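Putative major capsid protein (Cafeteriavirus-dependent mavirus, PDB 6G44) probably forms the outer shell of the virophage capsid, as a double jelly-roll major capsid protein that assembles into trimers. Local coordinates at residues F119-A124 / V207-Q212; R105-A110 / V230-Q235; C303-D308 / N317-T322. All blocks are in the same frame, centred on the assembly; numbering follows the deposited sequence. Where two conformers were deposited one is given.

Contact 1. Residues F119-A124 / V207-Q212; sequences FTSYPA and VANPTQ
From Phe119 to Pro123 the chain runs nearly antiparallel to Val207-Pro210, end-to-end directions 167° apart, yet without a backbone-to-backbone hydrogen bond; Pro123 CA and Val207 CA are 5.4 Å apart. The side chains of Phe119 and Pro210 cross at about a right angle, with Pro210 CD over one face of the Phe119 ring, 4.0 Å from the ring centroid and displaced toward the rim, a CH-pi contact. The peptide before Pro210 is cis. At the centre Ser121 OG, placed between its own backbone N and carbonyl carbon (chi1 72°), takes a weak, bent hydrogen bond from Asn209 N at 3.3 Å and lies against Ala208 CA and CB. A water 2.7 Å from Ser121 OG is within hydrogen-bonding distance of Phe119 O and Asn209 O, linking the two backbones. Pro123 sets CB 3.3 Å from Val207 O, a buried carbonyl with no polar partner. Asn209 ND2 donates to Pro291 O on strand 286-305, while OD1 stays beside Ser121 CB; Phe119 and Pro210 both touch Thr480. A loop is thus packed on the end of strand 117-121, where it passes into helix 123-130, in the interior of a double jelly-roll capsid protein.

Contact 2. Residues R105-A110 / V230-Q235; sequences RSIPVA and VILDGQ
Ser106 meets Gln235 through its backbone: Ser106 O accepts the N-H of Gln235 at 2.7 Å, approached nearly along the C=O axis although the N-H itself is bent (141°). Its CB lies 3.3 Å from Gln235 O, and its hydroxyl turns back to Pro102 O in the preceding helix. Ile107 then sends its CG2 branch inward, anti to the backbone N, to within 4.2 Å of Leu232 CD2; the two side chains cross at a slant. Pro108 lies against the side chains of Asp233 and Gln235, crossing each at about a right angle. Its CD touches Asp233 O at 3.2 Å and Gln235 CG at 3.6 Å, while CG faces the carboxylate. That carboxylate is tied along its own strand, where Gln235 NE2 donates to Asp233 OD1 in a straight bond, on the syn side but 24° out of the carboxylate plane. Gln235 is bent at chi2 (-68°), which brings NE2 to Asp233 OD1.

Here the loop after helix 102-105 enters the antiparallel jelly-roll sheet beside strand 222-235 and leads into strand 110-114, which continues the pairing. Val109 O takes the N-H of Asp233 at 3.0 Å in a nearly straight bond, and in one of its two conformers Val109 rests CG1 against Asp233 CB. Ala110 and Leu232 form the antiparallel non-hydrogen-bonded pair, with Ala110 CA directing its hydrogen at Ile231 O. Ala110 CB and Leu232 CD2, 4.0 Å apart, lie on the same face of the sheet. Ile107 and Ala110 also touch Pro123 of helix 123-130, and Leu232 reaches Phe61 on strand 58-66.

Contact 3. Residues C303-D308 / N317-T322; sequences CLNTKD and NKHILT. With SO4 (sulfate ion), chain B.
One asparagine side chain, that of Asn317, fastens a turn of backbone and a sulfate ion together. Its OD1 accepts two backbone N-H groups: Lys307 N at 3.2 Å, in the carbonyl plane on a lone pair, and Thr306 N at 2.9 Å, from above that plane. A water that also links Lys307 O and Asn317 N donates to the same oxygen. The other end of the amide, ND2, gives its two hydrogens to Thr306 OG1, almost in the amide plane, and to sulfate O3 at 2.8 Å. Both grips fix the flip of the amide. The sulfate, probably from the crystallisation liquor, is held further by Lys318 N and by Lys307 NZ, which reaches O1 by a chain bent at chi3 (-81°) and also bonds Glu315 O.

His319 carries the other half of the contact. Its NE2 donates to Asn305 OD1 at 2.8 Å, with the acceptor close to the ring plane and the N-H nearly straight (165°). Leu304 O lies at the ring edge, 3.1 Å from His319 CE1. Cys303 covers one face, CB standing 3.7 Å from the ring centroid almost on the normal, with SG farther off the centre as a sulfur-aromatic contact. A second water joins Asn305 OD1 to Asn317 O, and Asn305 ND2 is taken up by Thr458 O and Glu460 O.

The strands 303-305 and 319-322 run antiparallel but about 8.7 Å apart, so side chains and waters bridge them. The contact joins strand ends from two sheets of a jelly-roll, with 317-322 in the V20 C-terminal family region. Strand 286-305 pairs with 464-482, whereas 319-328 pairs with 448-457, and Phe456 of the latter packs against both Cys303 and Leu321.

Contacts 1 and 2 belong to one neighbourhood, their centres 10 Å apart, and both reach the same antiparallel sheet. They join directly: Ser121 O lies 2.9 Å from Ala110 N and Ala124 N 3.0 Å from Ile107 O, probable hydrogen bonds. Contact 1 is wholly buried and relies on proline and aromatic packing with one bridging water; contact 2 is partly buried and is built mainly of backbone pairing. Contact 3 lies about 34 to 35 Å away between centres, on strands 286-305 and 319-328 of different sheets. Nearer the surface, it is the most polar, with waters, side-chain amides and a sulfate in place of regular strand pairing.

Contact 1. Residues F119-A124 / V207-Q212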
ATOM      1  N   PHE C 119      12.143  26.348  23.018  1.00 12.57           N
ATOM      2  CA  PHE C 119      10.961  25.507  22.795  1.00 12.88           C
ATOM      3  C   PHE C 119      11.164  24.244  23.623  1.00 12.18           C
ATOM      4  O   PHE C 119      12.127  23.531  23.405  1.00 11.77           O
ATOM      5  CB  PHE C 119      10.855  25.114  21.321  1.00 13.40           C
ATOM      6  CG  PHE C 119      10.845  26.266  20.343  1.00 13.69           C
ATOM      7  CD1 PHE C 119      12.027  26.776  19.830  1.00 14.73           C
ATOM      8  CD2 PHE C 119       9.638  26.769  19.855  1.00 15.99           C
ATOM      9  CE1 PHE C 119      12.014  27.811  18.903  1.00 14.36           C
ATOM     10  CE2 PHE C 119       9.615  27.804  18.917  1.00 16.41           C
ATOM     11  CZ  PHE C 119      10.814  28.338  18.464  1.00 15.23           C
ATOM     12  N   THR C 120      10.286  24.002  24.590  1.00 12.45           N
ATOM     13  CA  THR C 120      10.368  22.812  25.426  1.00 13.31           C
ATOM     14  C   THR C 120       9.282  21.830  25.008  1.00 12.95           C
ATOM     15  O   THR C 120       8.129  22.192  24.944  1.00 14.24           O
ATOM     16  CB  THR C 120      10.207  23.186  26.922  1.00 14.09           C
ATOM     17  OG1 THR C 120      11.276  24.086  27.280  1.00 15.85           O
ATOM     18  CG2 THR C 120      10.290  21.972  27.817  1.00 15.36           C
ATOM     19  N   SER C 121       9.682  20.605  24.725  1.00 12.68           N
ATOM     20  CA  SER C 121       8.727  19.568  24.331  1.00 12.65           C
ATOM     21  C   SER C 121       9.135  18.224  24.875  1.00 12.70           C
ATOM     22  O   SER C 121      10.175  18.074  25.511  1.00 12.64           O
ATOM     23  CB  SER C 121       8.565  19.588  22.824  1.00 14.12           C
ATOM     24  OG  SER C 121       9.681  19.097  22.211  1.00 15.58           O
ATOM     25  N   TYR C 122       8.293  17.216  24.618  1.00 12.02           N
ATOM     26  CA  TYR C 122       8.406  15.925  25.285  1.00 12.25           C
ATOM     27  C   TYR C 122       8.349  14.814  24.235  1.00 11.49           C
ATOM     28  O   TYR C 122       7.259  14.247  23.986  1.00 11.58           O
ATOM     29  CB  TYR C 122       7.275  15.823  26.312  1.00 12.88           C
ATOM     30  CG  TYR C 122       7.330  16.977  27.272  1.00 14.83           C
ATOM     31  CD1 TYR C 122       8.211  16.964  28.328  1.00 16.00           C
ATOM     32  CD2 TYR C 122       6.541  18.105  27.069  1.00 16.66           C
ATOM     33  CE1 TYR C 122       8.307  18.059  29.197  1.00 17.43           C
ATOM     34  CE2 TYR C 122       6.635  19.201  27.917  1.00 17.33           C
ATOM     35  CZ  TYR C 122       7.511  19.153  28.979  1.00 18.38           C
ATOM     36  OH  TYR C 122       7.572  20.264  29.818  1.00 21.80           O
ATOM     37  N   PRO C 123       9.485  14.516  23.597  1.00 10.93           N
ATOM     38  CA  PRO C 123       9.449  13.616  22.432  1.00 11.07           C
ATOM     39  C   PRO C 123       8.871  12.234  22.726  1.00 11.80           C
ATOM     40  O   PRO C 123       8.129  11.692  21.883  1.00 11.95           O
ATOM     41  CB  PRO C 123      10.925  13.543  22.034  1.00 11.05           C
ATOM     42  CG  PRO C 123      11.486  14.879  22.439  1.00 11.39           C
ATOM     43  CD  PRO C 123      10.818  15.166  23.750  1.00 10.94           C
ATOM     44  N   ALA C 124       9.209  11.618  23.853  1.00 11.18           N
ATOM     45  CA  ALA C 124       8.719  10.254  24.138  1.00 11.50           C
ATOM     46  C   ALA C 124       7.189  10.287  24.257  1.00 13.20           C
ATOM     47  O   ALA C 124       6.510   9.376  23.775  1.00 12.69           O
ATOM     48  CB  ALA C 124       9.350   9.717  25.409  1.00 11.99           C
ATOM     49  N   VAL C 207      11.566  14.424  17.049  1.00 11.49           N
ATOM     50  CA  VAL C 207      10.196  14.908  17.195  1.00 12.13           C
ATOM     51  C   VAL C 207      10.146  15.847  18.390  1.00 12.60           C
ATOM     52  O   VAL C 207       9.927  15.434  19.538  1.00 13.27           O
ATOM     53  CB  VAL C 207       9.231  13.719  17.360  1.00 12.47           C
ATOM     54  CG1 VAL C 207       7.796  14.162  17.579  1.00 12.98           C
ATOM     55  CG2 VAL C 207       9.346  12.827  16.130  1.00 12.84           C
ATOM     56  N   ALA C 208      10.419  17.118  18.119  1.00 11.65           N
ATOM     57  CA  ALA C 208      10.513  18.149  19.183  1.00 12.39           C
ATOM     58  C   ALA C 208      10.241  19.496  18.581  1.00 12.53           C
ATOM     59  O   ALA C 208      10.893  19.855  17.610  1.00 13.94           O
ATOM     60  CB  ALA C 208      11.886  18.119  19.832  1.00 12.43           C
ATOM     61  N   ASN C 209       9.322  20.265  19.152  1.00 12.32           N
ATOM     62  CA  ASN C 209       9.039  21.602  18.592  1.00 12.73           C
ATOM     63  C   ASN C 209      10.344  22.439  18.473  1.00 12.69           C
ATOM     64  O   ASN C 209      11.157  22.404  19.407  1.00 13.06           O
ATOM     65  CB  ASN C 209       8.037  22.348  19.463  1.00 13.97           C
ATOM     66  CG  ASN C 209       6.658  21.686  19.503  1.00 15.05           C
ATOM     67  OD1 ASN C 209       6.544  20.485  19.790  1.00 17.40           O
ATOM     68  ND2 ASN C 209       5.616  22.462  19.242  1.00 14.04           N
ATOM     69  N   PRO C 210      10.586  23.140  17.360  1.00 11.91           N
ATOM     70  CA  PRO C 210       9.704  23.361  16.206  1.00 11.91           C
ATOM     71  C   PRO C 210      10.028  22.492  14.982  1.00 11.39           C
ATOM     72  O   PRO C 210       9.701  22.895  13.849  1.00 12.38           O
ATOM     73  CB  PRO C 210       9.990  24.824  15.883  1.00 12.15           C
ATOM     74  CG  PRO C 210      11.475  24.904  16.113  1.00 12.07           C
ATOM     75  CD  PRO C 210      11.774  24.016  17.285  1.00 11.97           C
ATOM     76  N   THR C 211      10.614  21.314  15.169  1.00 11.48           N
ATOM     77  CA  THR C 211      11.027  20.514  14.010  1.00 11.23           C
ATOM     78  C   THR C 211       9.823  20.127  13.177  1.00 11.78           C
ATOM     79  O   THR C 211       8.706  19.963  13.655  1.00 12.11           O
ATOM     80  CB  THR C 211      11.828  19.243  14.352  1.00 11.65           C
ATOM     81  OG1 THR C 211      10.974  18.278  14.971  1.00 12.37           O
ATOM     82  CG2 THR C 211      13.061  19.541  15.216  1.00 12.44           C
ATOM     83  N   GLN C 212      10.091  19.968  11.898  1.00 11.82           N
ATOM     84  CA  GLN C 212       9.050  19.707  10.888  1.00 12.08           C
ATOM     85  C   GLN C 212       8.908  18.205  10.622  1.00 13.21           C
ATOM     86  O   GLN C 212       8.968  17.727   9.477  1.00 12.49           O
ATOM     87  CB  GLN C 212       9.358  20.522   9.658  1.00 12.69           C
ATOM     88  CG  GLN C 212       9.367  22.020   9.934  1.00 13.22           C
ATOM     89  CD  GLN C 212       8.008  22.524  10.316  1.00 13.43           C
ATOM     90  OE1 GLN C 212       7.127  22.622   9.440  1.00 14.75           O
ATOM     91  NE2 GLN C 212       7.793  22.845  11.604  1.00 12.75           N
TER
HETATM   92  O   HOH W   1      11.393  21.189  21.827  1.00 13.85           O

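Contact 2. Residues R105-A110 / V230-Q235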
ATOM      1  N   ARG C 105      11.666   7.567  21.732  1.00 10.63           N
ATOM      2  CA  ARG C 105      11.298   6.884  22.984  1.00 11.53           C
ATOM      3  C   ARG C 105      12.281   7.151  24.113  1.00 11.40           C
ATOM      4  O   ARG C 105      11.907   7.065  25.286  1.00 12.71           O
ATOM      5  CB  ARG C 105      11.229   5.372  22.802  1.00 12.34           C
ATOM      6  CG  ARG C 105       9.927   4.849  22.238  1.00 13.31           C
ATOM      7  CD  ARG C 105       9.887   3.314  22.245  1.00 14.55           C
ATOM      8  NE  ARG C 105      10.179   2.701  23.537  1.00 15.89           N
ATOM      9  CZ  ARG C 105       9.277   2.383  24.479  1.00 17.53           C
ATOM     10  NH1 ARG C 105       9.681   1.794  25.622  1.00 19.79           N
ATOM     11  NH2 ARG C 105       7.982   2.647  24.305  1.00 18.16           N
ATOM     12  N   SER C 106      13.519   7.436  23.731  1.00 11.12           N
ATOM     13  CA  SER C 106      14.632   7.625  24.680  1.00 11.62           C
ATOM     14  C   SER C 106      14.794   9.080  25.121  1.00 12.12           C
ATOM     15  O   SER C 106      15.781   9.380  25.813  1.00 13.19           O
ATOM     16  CB  SER C 106      15.915   7.139  24.034  1.00 11.81           C
ATOM     17  OG  SER C 106      15.880   5.736  23.828  1.00 11.61           O
ATOM     18  N   ILE C 107      13.902   9.993  24.743  1.00 11.20           N
ATOM     19  CA  ILE C 107      14.072  11.406  25.074  1.00 11.47           C
ATOM     20  C   ILE C 107      12.804  11.929  25.740  1.00 11.51           C
ATOM     21  O   ILE C 107      11.857  12.340  25.078  1.00 12.06           O
ATOM     22  CB  ILE C 107      14.431  12.257  23.838  1.00 11.62           C
ATOM     23  CG1 ILE C 107      15.649  11.736  23.087  1.00 12.14           C
ATOM     24  CG2 ILE C 107      14.609  13.716  24.253  1.00 12.30           C
ATOM     25  CD1 ILE C 107      15.789  12.271  21.663  1.00 12.86           C
ATOM     26  N   PRO C 108      12.773  11.942  27.080  1.00 12.48           N
ATOM     27  CA  PRO C 108      11.569  12.423  27.743  1.00 12.21           C
ATOM     28  C   PRO C 108      11.284  13.913  27.611  1.00 11.76           C
ATOM     29  O   PRO C 108      10.122  14.317  27.609  1.00 13.17           O
ATOM     30  CB  PRO C 108      11.785  12.055  29.210  1.00 13.15           C
ATOM     31  CG  PRO C 108      12.896  11.123  29.249  1.00 13.95           C
ATOM     32  CD  PRO C 108      13.678  11.224  27.985  1.00 12.70           C
ATOM     33  N   VAL C 109      12.346  14.708  27.502  1.00 11.91           N
ATOM     34  CA  VAL C 109      12.212  16.144  27.358  0.50 11.71           C
ATOM     35  C   VAL C 109      13.370  16.652  26.493  1.00 11.49           C
ATOM     36  O   VAL C 109      14.498  16.136  26.558  1.00 12.46           O
ATOM     37  CB  VAL C 109      12.116  16.852  28.735  0.50 11.90           C
ATOM     38  CG1 VAL C 109      13.296  16.497  29.629  0.50 11.82           C
ATOM     39  CG2 VAL C 109      11.989  18.357  28.551  0.50 12.14           C
ATOM     40  N   ALA C 110      13.035  17.613  25.639  1.00 10.80           N
ATOM     41  CA  ALA C 110      13.990  18.290  24.783  1.00 11.80           C
ATOM     42  C   ALA C 110      13.735  19.783  24.846  1.00 11.47           C
ATOM     43  O   ALA C 110      12.582  20.243  24.960  1.00 12.39           O
ATOM     44  CB  ALA C 110      13.851  17.774  23.357  1.00 11.59           C
ATOM     45  N   VAL C 230      20.374  22.292  20.907  1.00 12.96           N
ATOM     46  CA  VAL C 230      19.415  21.185  21.051  1.00 13.35           C
ATOM     47  C   VAL C 230      19.878  20.452  22.300  1.00 12.82           C
ATOM     48  O   VAL C 230      20.951  19.845  22.303  1.00 13.21           O
ATOM     49  CB  VAL C 230      19.377  20.280  19.817  1.00 12.91           C
ATOM     50  CG1 VAL C 230      18.499  19.053  20.047  1.00 12.92           C
ATOM     51  CG2 VAL C 230      18.878  21.078  18.606  1.00 13.17           C
ATOM     52  N   ILE C 231      19.043  20.511  23.332  1.00 13.02           N
ATOM     53  CA  ILE C 231      19.382  19.962  24.653  1.00 13.67           C
ATOM     54  C   ILE C 231      18.442  18.798  24.946  1.00 12.62           C
ATOM     55  O   ILE C 231      17.213  18.994  24.998  1.00 13.93           O
ATOM     56  CB  ILE C 231      19.264  21.041  25.734  1.00 15.12           C
ATOM     57  CG1 ILE C 231      20.152  22.246  25.400  1.00 16.33           C
ATOM     58  CG2 ILE C 231      19.657  20.490  27.111  1.00 15.69           C
ATOM     59  CD1 ILE C 231      19.642  23.547  25.991  1.00 19.53           C
ATOM     60  N   LEU C 232      19.025  17.619  25.135  1.00 12.51           N
ATOM     61  CA  LEU C 232      18.227  16.372  25.300  1.00 12.22           C
ATOM     62  C   LEU C 232      18.418  15.793  26.694  1.00 12.51           C
ATOM     63  O   LEU C 232      19.544  15.702  27.195  1.00 12.95           O
ATOM     64  CB  LEU C 232      18.673  15.326  24.299  1.00 12.90           C
ATOM     65  CG  LEU C 232      18.740  15.762  22.838  1.00 13.06           C
ATOM     66  CD1 LEU C 232      19.312  14.640  21.983  1.00 14.13           C
ATOM     67  CD2 LEU C 232      17.377  16.190  22.346  1.00 13.62           C
ATOM     68  N   ASP C 233      17.308  15.360  27.300  1.00 12.40           N
ATOM     69  CA  ASP C 233      17.381  14.470  28.473  1.00 12.61           C
ATOM     70  C   ASP C 233      17.602  13.072  27.898  1.00 12.82           C
ATOM     71  O   ASP C 233      16.627  12.414  27.484  1.00 13.02           O
ATOM     72  CB  ASP C 233      16.098  14.568  29.292  1.00 12.66           C
ATOM     73  CG  ASP C 233      15.994  13.538  30.412  1.00 13.89           C
ATOM     74  OD1 ASP C 233      16.976  12.894  30.767  1.00 15.49           O
ATOM     75  OD2 ASP C 233      14.850  13.431  30.922  1.00 16.29           O
ATOM     76  N   GLY C 234      18.842  12.650  27.788  1.00 12.32           N
ATOM     77  CA  GLY C 234      19.181  11.372  27.169  1.00 12.75           C
ATOM     78  C   GLY C 234      18.815  10.184  28.038  1.00 13.85           C
ATOM     79  O   GLY C 234      19.319  10.046  29.154  1.00 13.64           O
ATOM     80  N   GLN C 235      17.889   9.350  27.568  1.00 13.39           N
ATOM     81  CA  GLN C 235      17.504   8.122  28.249  1.00 14.49           C
ATOM     82  C   GLN C 235      17.581   6.957  27.267  1.00 13.34           C
ATOM     83  O   GLN C 235      16.602   6.201  27.122  1.00 13.07           O
ATOM     84  CB  GLN C 235      16.114   8.243  28.881  1.00 15.46           C
ATOM     85  CG  GLN C 235      15.999   9.295  29.958  1.00 17.36           C
ATOM     86  CD  GLN C 235      16.784   8.932  31.205  1.00 20.40           C
ATOM     87  OE1 GLN C 235      16.979   7.750  31.523  1.00 23.62           O
ATOM     88  NE2 GLN C 235      17.284   9.956  31.897  1.00 21.36           N
TER

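Contact 3. Residues C303-D308 / N317-T322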
ATOM      1  N   CYS C 303      -6.210  -1.447  39.688  1.00 18.59           N
ATOM      2  CA  CYS C 303      -7.254  -2.206  39.019  1.00 18.57           C
ATOM      3  C   CYS C 303      -7.093  -3.693  39.306  1.00 17.48           C
ATOM      4  O   CYS C 303      -6.088  -4.287  38.923  1.00 17.89           O
ATOM      5  CB  CYS C 303      -7.177  -1.945  37.503  1.00 18.08           C
ATOM      6  SG  CYS C 303      -7.674  -0.270  37.060  1.00 18.42           S
ATOM      7  N   LEU C 304      -8.085  -4.280  39.992  1.00 18.22           N
ATOM      8  CA  LEU C 304      -8.047  -5.690  40.408  1.00 19.71           C
ATOM      9  C   LEU C 304      -9.002  -6.465  39.550  1.00 18.02           C
ATOM     10  O   LEU C 304     -10.172  -6.093  39.450  1.00 19.16           O
ATOM     11  CB  LEU C 304      -8.502  -5.839  41.880  1.00 21.32           C
ATOM     12  CG  LEU C 304      -7.728  -5.084  42.961  1.00 24.49           C
ATOM     13  CD1 LEU C 304      -8.319  -5.421  44.330  1.00 26.38           C
ATOM     14  CD2 LEU C 304      -6.249  -5.402  42.919  1.00 24.38           C
ATOM     15  N   ASN C 305      -8.515  -7.538  38.936  1.00 18.32           N
ATOM     16  CA  ASN C 305      -9.393  -8.467  38.224  1.00 18.14           C
ATOM     17  C   ASN C 305      -9.772  -9.649  39.104  1.00 19.15           C
ATOM     18  O   ASN C 305      -8.931 -10.195  39.816  1.00 20.36           O
ATOM     19  CB  ASN C 305      -8.729  -8.931  36.932  1.00 17.88           C
ATOM     20  CG  ASN C 305      -8.725  -7.836  35.870  1.00 18.09           C
ATOM     21  OD1 ASN C 305      -9.472  -6.861  35.953  1.00 17.16           O
ATOM     22  ND2 ASN C 305      -7.886  -8.010  34.862  1.00 17.11           N
ATOM     23  N   THR C 306     -11.048 -10.003  39.025  1.00 19.70           N
ATOM     24  CA  THR C 306     -11.625 -11.161  39.703  1.00 20.24           C
ATOM     25  C   THR C 306     -12.096 -12.248  38.742  1.00 21.33           C
ATOM     26  O   THR C 306     -12.372 -13.361  39.183  1.00 23.77           O
ATOM     27  CB  THR C 306     -12.811 -10.719  40.565  1.00 21.44           C
ATOM     28  OG1 THR C 306     -13.863 -10.241  39.728  1.00 22.24           O
ATOM     29  CG2 THR C 306     -12.383  -9.631  41.548  1.00 22.62           C
ATOM     30  N   LYS C 307     -12.204 -11.935  37.449  1.00 19.79           N
ATOM     31  CA  LYS C 307     -12.581 -12.884  36.416  1.00 20.12           C
ATOM     32  C   LYS C 307     -11.415 -13.009  35.437  1.00 18.58           C
ATOM     33  O   LYS C 307     -10.531 -12.124  35.359  1.00 19.12           O
ATOM     34  CB  LYS C 307     -13.876 -12.434  35.753  1.00 22.41           C
ATOM     35  CG  LYS C 307     -15.055 -12.656  36.715  1.00 25.48           C
ATOM     36  CD  LYS C 307     -16.303 -11.922  36.334  1.00 29.39           C
ATOM     37  CE  LYS C 307     -16.283 -10.464  36.760  1.00 30.32           C
ATOM     38  NZ  LYS C 307     -17.366  -9.733  36.046  1.00 29.91           N
ATOM     39  N   ASP C 308     -11.349 -14.145  34.758  1.00 17.59           N
ATOM     40  CA  ASP C 308     -10.237 -14.407  33.839  1.00 16.77           C
ATOM     41  C   ASP C 308     -10.277 -13.369  32.712  1.00 16.07           C
ATOM     42  O   ASP C 308     -11.309 -13.193  32.089  1.00 16.71           O
ATOM     43  CB  ASP C 308     -10.336 -15.803  33.211  1.00 17.71           C
ATOM     44  CG  ASP C 308     -10.150 -16.932  34.224  1.00 19.51           C
ATOM     45  OD1 ASP C 308      -9.400 -16.756  35.205  1.00 20.15           O
ATOM     46  OD2 ASP C 308     -10.770 -17.991  33.989  1.00 21.04           O
ATOM     47  N   ASN C 317     -13.742  -7.760  34.050  1.00 16.47           N
ATOM     48  CA  ASN C 317     -14.039  -6.665  34.978  1.00 17.50           C
ATOM     49  C   ASN C 317     -13.987  -5.327  34.250  1.00 16.96           C
ATOM     50  O   ASN C 317     -13.042  -5.080  33.514  1.00 16.42           O
ATOM     51  CB  ASN C 317     -13.061  -6.639  36.132  1.00 17.93           C
ATOM     52  CG  ASN C 317     -13.143  -7.879  36.994  1.00 18.93           C
ATOM     53  OD1 ASN C 317     -12.423  -8.856  36.793  1.00 19.31           O
ATOM     54  ND2 ASN C 317     -14.054  -7.845  37.967  1.00 20.32           N
ATOM     55  N   LYS C 318     -15.011  -4.500  34.437  1.00 17.85           N
ATOM     56  CA  LYS C 318     -15.120  -3.203  33.781  1.00 18.21           C
ATOM     57  C   LYS C 318     -14.656  -2.159  34.765  1.00 18.08           C
ATOM     58  O   LYS C 318     -15.411  -1.795  35.675  1.00 21.43           O
ATOM     59  CB  LYS C 318     -16.557  -2.923  33.334  1.00 19.58           C
ATOM     60  CG  LYS C 318     -17.132  -3.978  32.396  1.00 20.60           C
ATOM     61  CD  LYS C 318     -18.519  -3.593  31.889  1.00 23.74           C
ATOM     62  CE  LYS C 318     -19.464  -4.766  31.732  1.00 28.55           C
ATOM     63  NZ  LYS C 318     -19.047  -5.787  30.727  1.00 30.04           N
ATOM     64  N   HIS C 319     -13.415  -1.712  34.608  1.00 15.84           N
ATOM     65  CA  HIS C 319     -12.803  -0.683  35.447  1.00 16.37           C
ATOM     66  C   HIS C 319     -13.181   0.693  34.941  1.00 16.40           C
ATOM     67  O   HIS C 319     -13.318   0.901  33.741  1.00 16.10           O
ATOM     68  CB  HIS C 319     -11.296  -0.829  35.424  1.00 16.56           C
ATOM     69  CG  HIS C 319     -10.834  -2.146  35.939  1.00 18.21           C
ATOM     70  ND1 HIS C 319     -10.951  -2.483  37.271  1.00 18.85           N
ATOM     71  CD2 HIS C 319     -10.315  -3.224  35.309  1.00 18.63           C
ATOM     72  CE1 HIS C 319     -10.489  -3.710  37.439  1.00 19.83           C
ATOM     73  NE2 HIS C 319     -10.104  -4.187  36.267  1.00 19.70           N
ATOM     74  N   ILE C 320     -13.398   1.629  35.858  1.00 15.66           N
ATOM     75  CA  ILE C 320     -13.756   3.000  35.499  1.00 15.77           C
ATOM     76  C   ILE C 320     -12.782   3.975  36.115  1.00 15.89           C
ATOM     77  O   ILE C 320     -12.428   3.881  37.309  1.00 17.02           O
ATOM     78  CB  ILE C 320     -15.203   3.344  35.941  1.00 16.55           C
ATOM     79  CG1 ILE C 320     -16.201   2.332  35.353  1.00 17.52           C
ATOM     80  CG2 ILE C 320     -15.561   4.778  35.558  1.00 17.82           C
ATOM     81  CD1 ILE C 320     -17.621   2.400  35.893  1.00 19.84           C
ATOM     82  N   LEU C 321     -12.366   4.949  35.321  1.00 15.36           N
ATOM     83  CA  LEU C 321     -11.573   6.066  35.826  1.00 15.24           C
ATOM     84  C   LEU C 321     -12.189   7.331  35.266  1.00 15.94           C
ATOM     85  O   LEU C 321     -12.617   7.372  34.105  1.00 15.62           O
ATOM     86  CB  LEU C 321     -10.107   5.953  35.409  1.00 15.57           C
ATOM     87  CG  LEU C 321      -9.204   4.968  36.146  1.00 15.80           C
ATOM     88  CD1 LEU C 321      -7.849   4.804  35.468  1.00 16.88           C
ATOM     89  CD2 LEU C 321      -9.013   5.450  37.587  1.00 16.85           C
ATOM     90  N   THR C 322     -12.229   8.376  36.098  1.00 15.65           N
ATOM     91  CA  THR C 322     -12.744   9.667  35.700  1.00 15.98           C
ATOM     92  C   THR C 322     -11.763  10.761  36.104  1.00 16.33           C
ATOM     93  O   THR C 322     -11.405  10.870  37.284  1.00 16.14           O
ATOM     94  CB  THR C 322     -14.113   9.961  36.363  1.00 16.46           C
ATOM     95  OG1 THR C 322     -15.034   8.888  36.093  1.00 17.08           O
ATOM     96  CG2 THR C 322     -14.702  11.248  35.848  1.00 17.55           C
TER
HETATM   97  S   SO4 B 604     -17.213  -5.838  37.303  0.70 26.37           S
HETATM   98  O1  SO4 B 604     -17.534  -7.272  37.460  0.70 27.23           O
HETATM   99  O2  SO4 B 604     -18.113  -4.982  38.106  0.70 27.40           O
HETATM  100  O3  SO4 B 604     -15.846  -5.637  37.833  0.70 23.05           O
HETATM  101  O4  SO4 B 604     -17.371  -5.459  35.864  0.70 20.96           O
HETATM  102  O   HOH W   2     -10.462  -5.983  33.283  1.00 14.61           O
HETATM  103  O   HOH W   3     -11.371  -9.647  34.291  1.00 19.12           O